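Local coordinates for protein alpha-galacturonidase (Bacillus subtilis, PDB 3FEF) that hydrolyses alpha-1,4-linked di-galacturonate as a family 4 glycoside hydrolase that depends on NAD(+) and manganese, at residues 389-401 against 409-421. Sequence-based numbering, arbitrary orientation.
Sequences AARHISNQEAVAD and GLAFQAFLNDPLV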
loop_
_atom_site.group_PDB
_atom_site.type_symbol
_atom_site.label_atom_id
_atom_site.label_comp_id
_atom_site.label_asym_id
_atom_site.label_seq_id
_atom_site.Cartn_x
_atom_site.Cartn_y
_atom_site.Cartn_z
ATOM N N ALA A 389 1.558 -4.422 -19.380
ATOM C CA ALA A 389 0.571 -3.398 -19.009
ATOM C C ALA A 389 1.198 -2.357 -18.078
ATOM O O ALA A 389 0.910 -1.180 -18.223
ATOM C CB ALA A 389 -0.644 -4.017 -18.358
ATOM N N ALA A 390 2.053 -2.796 -17.139
ATOM C CA ALA A 390 2.762 -1.867 -16.263
ATOM C C ALA A 390 3.660 -0.957 -17.088
ATOM O O ALA A 390 3.776 0.237 -16.841
ATOM C CB ALA A 390 3.588 -2.618 -15.176
ATOM N N ARG A 391 4.281 -1.531 -18.098
ATOM C CA ARG A 391 5.118 -0.757 -18.991
ATOM C C ARG A 391 4.354 0.353 -19.744
ATOM O O ARG A 391 4.788 1.500 -19.765
ATOM C CB ARG A 391 5.789 -1.715 -19.947
ATOM C CG ARG A 391 6.698 -1.036 -20.927
ATOM C CD ARG A 391 7.659 -2.044 -21.483
ATOM N NE ARG A 391 8.308 -1.488 -22.655
ATOM C CZ ARG A 391 8.906 -2.223 -23.582
ATOM N NH1 ARG A 391 8.929 -3.550 -23.488
ATOM N NH2 ARG A 391 9.461 -1.619 -24.611
ATOM N N HIS A 392 3.221 0.010 -20.366
ATOM C CA HIS A 392 2.378 1.002 -21.049
ATOM C C HIS A 392 1.800 2.027 -20.082
ATOM O O HIS A 392 1.702 3.213 -20.378
ATOM C CB HIS A 392 1.224 0.312 -21.801
ATOM C CG HIS A 392 1.672 -0.489 -22.982
ATOM N ND1 HIS A 392 2.092 0.093 -24.158
ATOM C CD2 HIS A 392 1.774 -1.833 -23.167
ATOM C CE1 HIS A 392 2.441 -0.851 -25.014
ATOM N NE2 HIS A 392 2.250 -2.029 -24.443
ATOM N N ILE A 393 1.358 1.554 -18.931
ATOM C CA ILE A 393 0.922 2.478 -17.910
ATOM C C ILE A 393 2.006 3.510 -17.530
ATOM O O ILE A 393 1.712 4.706 -17.491
ATOM C CB ILE A 393 0.340 1.731 -16.705
ATOM C CG1 ILE A 393 -1.032 1.155 -17.103
ATOM C CG2 ILE A 393 0.211 2.677 -15.500
ATOM C CD1 ILE A 393 -1.638 0.282 -16.070
ATOM N N SER A 394 3.243 3.063 -17.277
ATOM C CA SER A 394 4.382 3.989 -17.116
ATOM C C SER A 394 4.360 5.079 -18.171
ATOM O O SER A 394 4.471 6.255 -17.869
ATOM C CB SER A 394 5.711 3.258 -17.317
ATOM O OG SER A 394 6.156 2.747 -16.110
ATOM N N ASN A 395 4.270 4.657 -19.423
ATOM C CA ASN A 395 4.244 5.574 -20.563
ATOM C C ASN A 395 3.060 6.525 -20.578
ATOM O O ASN A 395 3.205 7.741 -20.834
ATOM C CB ASN A 395 4.324 4.771 -21.860
ATOM C CG ASN A 395 5.620 4.014 -21.959
ATOM O OD1 ASN A 395 6.545 4.262 -21.165
ATOM N ND2 ASN A 395 5.696 3.062 -22.886
ATOM N N GLN A 396 1.885 5.974 -20.307
ATOM C CA GLN A 396 0.666 6.781 -20.198
ATOM C C GLN A 396 0.735 7.822 -19.065
ATOM O O GLN A 396 0.381 8.976 -19.270
ATOM C CB GLN A 396 -0.560 5.862 -20.073
ATOM C CG GLN A 396 -0.785 5.047 -21.368
ATOM C CD GLN A 396 -1.780 3.882 -21.204
ATOM O OE1 GLN A 396 -2.238 3.593 -20.102
ATOM N NE2 GLN A 396 -2.081 3.195 -22.307
ATOM N N GLU A 397 1.214 7.430 -17.886
ATOM C CA GLU A 397 1.411 8.382 -16.784
ATOM C C GLU A 397 2.394 9.494 -17.163
ATOM O O GLU A 397 2.168 10.652 -16.864
ATOM C CB GLU A 397 1.919 7.677 -15.498
ATOM C CG GLU A 397 0.925 6.754 -14.787
ATOM C CD GLU A 397 -0.328 7.484 -14.286
ATOM O OE1 GLU A 397 -0.198 8.371 -13.400
ATOM O OE2 GLU A 397 -1.450 7.160 -14.768
ATOM N N ALA A 398 3.503 9.134 -17.789
ATOM C CA ALA A 398 4.515 10.115 -18.200
ATOM C C ALA A 398 3.957 11.083 -19.236
ATOM O O ALA A 398 4.224 12.295 -19.186
ATOM C CB ALA A 398 5.732 9.416 -18.741
ATOM N N VAL A 399 3.173 10.557 -20.175
ATOM C CA VAL A 399 2.551 11.408 -21.189
ATOM C C VAL A 399 1.623 12.435 -20.548
ATOM O O VAL A 399 1.665 13.616 -20.891
ATOM C CB VAL A 399 1.819 10.596 -22.290
ATOM C CG1 VAL A 399 0.989 11.518 -23.194
ATOM C CG2 VAL A 399 2.845 9.806 -23.153
ATOM N N ALA A 400 0.806 11.993 -19.598
ATOM C CA ALA A 400 -0.118 12.894 -18.933
ATOM C C ALA A 400 0.645 13.980 -18.196
ATOM O O ALA A 400 0.322 15.160 -18.321
ATOM C CB ALA A 400 -1.037 12.131 -17.982
ATOM N N ASP A 401 1.663 13.595 -17.434
ATOM C CA ASP A 401 2.505 14.599 -16.782
ATOM C C ASP A 401 3.202 15.508 -17.798
ATOM O O ASP A 401 3.127 16.734 -17.688
ATOM C CB ASP A 401 3.543 13.955 -15.875
ATOM C CG ASP A 401 2.920 13.251 -14.714
ATOM O OD1 ASP A 401 1.901 13.772 -14.191
ATOM O OD2 ASP A 401 3.437 12.172 -14.331
ATOM N N GLY A 409 11.087 16.430 -22.724
ATOM C CA GLY A 409 12.076 15.450 -22.311
ATOM C C GLY A 409 11.402 14.207 -21.743
ATOM O O GLY A 409 11.719 13.082 -22.127
ATOM N N LEU A 410 10.443 14.403 -20.847
ATOM C CA LEU A 410 9.753 13.260 -20.238
ATOM C C LEU A 410 8.921 12.473 -21.262
ATOM O O LEU A 410 8.867 11.236 -21.219
ATOM C CB LEU A 410 8.884 13.700 -19.065
ATOM C CG LEU A 410 8.054 12.571 -18.443
ATOM C CD1 LEU A 410 8.980 11.582 -17.737
ATOM C CD2 LEU A 410 7.002 13.116 -17.487
ATOM N N ALA A 411 8.289 13.189 -22.183
ATOM C CA ALA A 411 7.512 12.557 -23.255
ATOM C C ALA A 411 8.395 11.694 -24.157
ATOM O O ALA A 411 7.975 10.652 -24.644
ATOM C CB ALA A 411 6.782 13.618 -24.076
ATOM N N PHE A 412 9.623 12.131 -24.378
ATOM C CA PHE A 412 10.566 11.348 -25.176
ATOM C C PHE A 412 10.969 10.046 -24.469
ATOM O O PHE A 412 11.160 9.014 -25.111
ATOM C CB PHE A 412 11.809 12.181 -25.537
ATOM C CG PHE A 412 12.747 11.477 -26.481
ATOM C CD1 PHE A 412 12.260 10.885 -27.643
ATOM C CD2 PHE A 412 14.090 11.372 -26.192
ATOM C CE1 PHE A 412 13.098 10.229 -28.503
ATOM C CE2 PHE A 412 14.945 10.714 -27.047
ATOM C CZ PHE A 412 14.449 10.142 -28.211
ATOM N N GLN A 413 11.101 10.101 -23.143
ATOM C CA GLN A 413 11.325 8.891 -22.346
ATOM C C GLN A 413 10.210 7.875 -22.557
ATOM O O GLN A 413 10.476 6.698 -22.769
ATOM C CB GLN A 413 11.446 9.231 -20.863
ATOM C CG GLN A 413 12.585 10.198 -20.578
ATOM C CD GLN A 413 13.910 9.615 -21.011
ATOM O OE1 GLN A 413 14.728 10.288 -21.646
ATOM N NE2 GLN A 413 14.120 8.346 -20.694
ATOM N N ALA A 414 8.963 8.326 -22.509
ATOM C CA ALA A 414 7.851 7.419 -22.779
ATOM C C ALA A 414 7.974 6.892 -24.216
ATOM O O ALA A 414 7.935 5.680 -24.453
ATOM C CB ALA A 414 6.512 8.131 -22.558
ATOM N N PHE A 415 8.137 7.810 -25.164
ATOM C CA PHE A 415 8.365 7.448 -26.558
ATOM C C PHE A 415 9.396 6.335 -26.692
ATOM O O PHE A 415 9.152 5.342 -27.398
ATOM C CB PHE A 415 8.792 8.685 -27.357
ATOM C CG PHE A 415 8.711 8.519 -28.867
ATOM C CD1 PHE A 415 9.830 8.151 -29.603
ATOM C CD2 PHE A 415 7.521 8.781 -29.549
ATOM C CE1 PHE A 415 9.773 8.032 -31.002
ATOM C CE2 PHE A 415 7.441 8.654 -30.938
ATOM C CZ PHE A 415 8.573 8.285 -31.673
ATOM N N LEU A 416 10.545 6.502 -26.025
ATOM C CA LEU A 416 11.603 5.486 -26.044
ATOM C C LEU A 416 11.219 4.161 -25.376
ATOM O O LEU A 416 11.738 3.099 -25.718
ATOM C CB LEU A 416 12.871 6.022 -25.349
ATOM C CG LEU A 416 13.702 7.115 -26.026
ATOM C CD1 LEU A 416 14.949 7.440 -25.182
ATOM C CD2 LEU A 416 14.087 6.662 -27.426
ATOM N N ASN A 417 10.355 4.231 -24.375
ATOM C CA ASN A 417 9.952 3.044 -23.640
ATOM C C ASN A 417 8.810 2.270 -24.333
ATOM O O ASN A 417 8.346 1.236 -23.829
ATOM C CB ASN A 417 9.532 3.471 -22.230
ATOM C CG ASN A 417 9.550 2.328 -21.237
ATOM O OD1 ASN A 417 10.422 1.464 -21.284
ATOM N ND2 ASN A 417 8.604 2.336 -20.311
ATOM N N ASP A 418 8.342 2.763 -25.477
ATOM C CA ASP A 418 7.223 2.105 -26.172
ATOM C C ASP A 418 7.674 0.895 -26.979
ATOM O O ASP A 418 8.595 0.984 -27.764
ATOM C CB ASP A 418 6.473 3.095 -27.071
ATOM C CG ASP A 418 5.260 2.467 -27.755
ATOM O OD1 ASP A 418 5.408 1.960 -28.895
ATOM O OD2 ASP A 418 4.164 2.452 -27.145
ATOM N N PRO A 419 7.018 -0.253 -26.782
ATOM C CA PRO A 419 7.383 -1.487 -27.484
ATOM C C PRO A 419 7.526 -1.327 -29.007
ATOM O O PRO A 419 8.273 -2.077 -29.624
ATOM C CB PRO A 419 6.215 -2.426 -27.176
ATOM C CG PRO A 419 5.700 -1.940 -25.845
ATOM C CD PRO A 419 5.908 -0.448 -25.834
ATOM N N LEU A 420 6.816 -0.391 -29.628
ATOM C CA LEU A 420 6.914 -0.316 -31.092
ATOM C C LEU A 420 8.123 0.475 -31.566
ATOM O O LEU A 420 8.456 0.448 -32.743
ATOM C CB LEU A 420 5.643 0.236 -31.735
ATOM C CG LEU A 420 4.395 -0.638 -31.650
ATOM C CD1 LEU A 420 3.270 0.080 -32.374
ATOM C CD2 LEU A 420 4.656 -2.040 -32.244
ATOM N N VAL A 421 8.788 1.169 -30.646
ATOM C CA VAL A 421 9.916 2.018 -31.019
ATOM C C VAL A 421 11.250 1.301 -30.818
ATOM O O VAL A 421 11.917 1.473 -29.811
ATOM C CB VAL A 421 9.857 3.362 -30.283
ATOM C CG1 VAL A 421 11.006 4.260 -30.692
ATOM C CG2 VAL A 421 8.501 4.043 -30.559
HETATM O O HOH W 1 10.820 0.774 -26.158
HETATM O O HOH W 2 3.185 2.667 -24.444
HETATM O O HOH W 3 8.326 0.954 -17.389
#
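Ala-414 and Asn-395 meet where two antiparallel helices come closest, their axes 8.4 Å apart and the CB of Ala-414 resting 3.7 Å from Asn-395 O. Small residues make this closeness possible: Ala-398 CB meets Ala-414 CB at 4.1 Å, while Leu-410 brings CD2 to 3.4 Å from Ala-398 O. Against this tight, alanine-lined part stands a looser, water-bridged one around Asn-417 to Pro-419. Arg-391, extended with CG beside its carbonyl carbon (chi1 -180°), thereby carries its guanidinium across to Asn-417 O, gripped side-on through NE (3.0 Å) and NH2 (3.2 Å); Pro-419 CG lies over the centre of one guanidinium face. Asn-417 ND2 donates to Asn-395 OD1 (2.9 Å), the amide planes 79° apart. One water joins His-392 ND1, Asn-395 ND2 and Asp-418 OD2, while His-392 NE2 bonds to Phe-276 O; another links Ser-394 OG to Asn-417 ND2. With an alanine here instead of Arg-391, Asn-417 O would probably lose its paired NE and NH2 donors, and Asn-417 OD1 of the second subunit its NH1 partner. The pair thus belongs to the subunit interface, while within the chain helix 112-136 touches Val-399 and Ala-411, helix 149-159 borders 389-401, and helix 425-435 flanks 409-421.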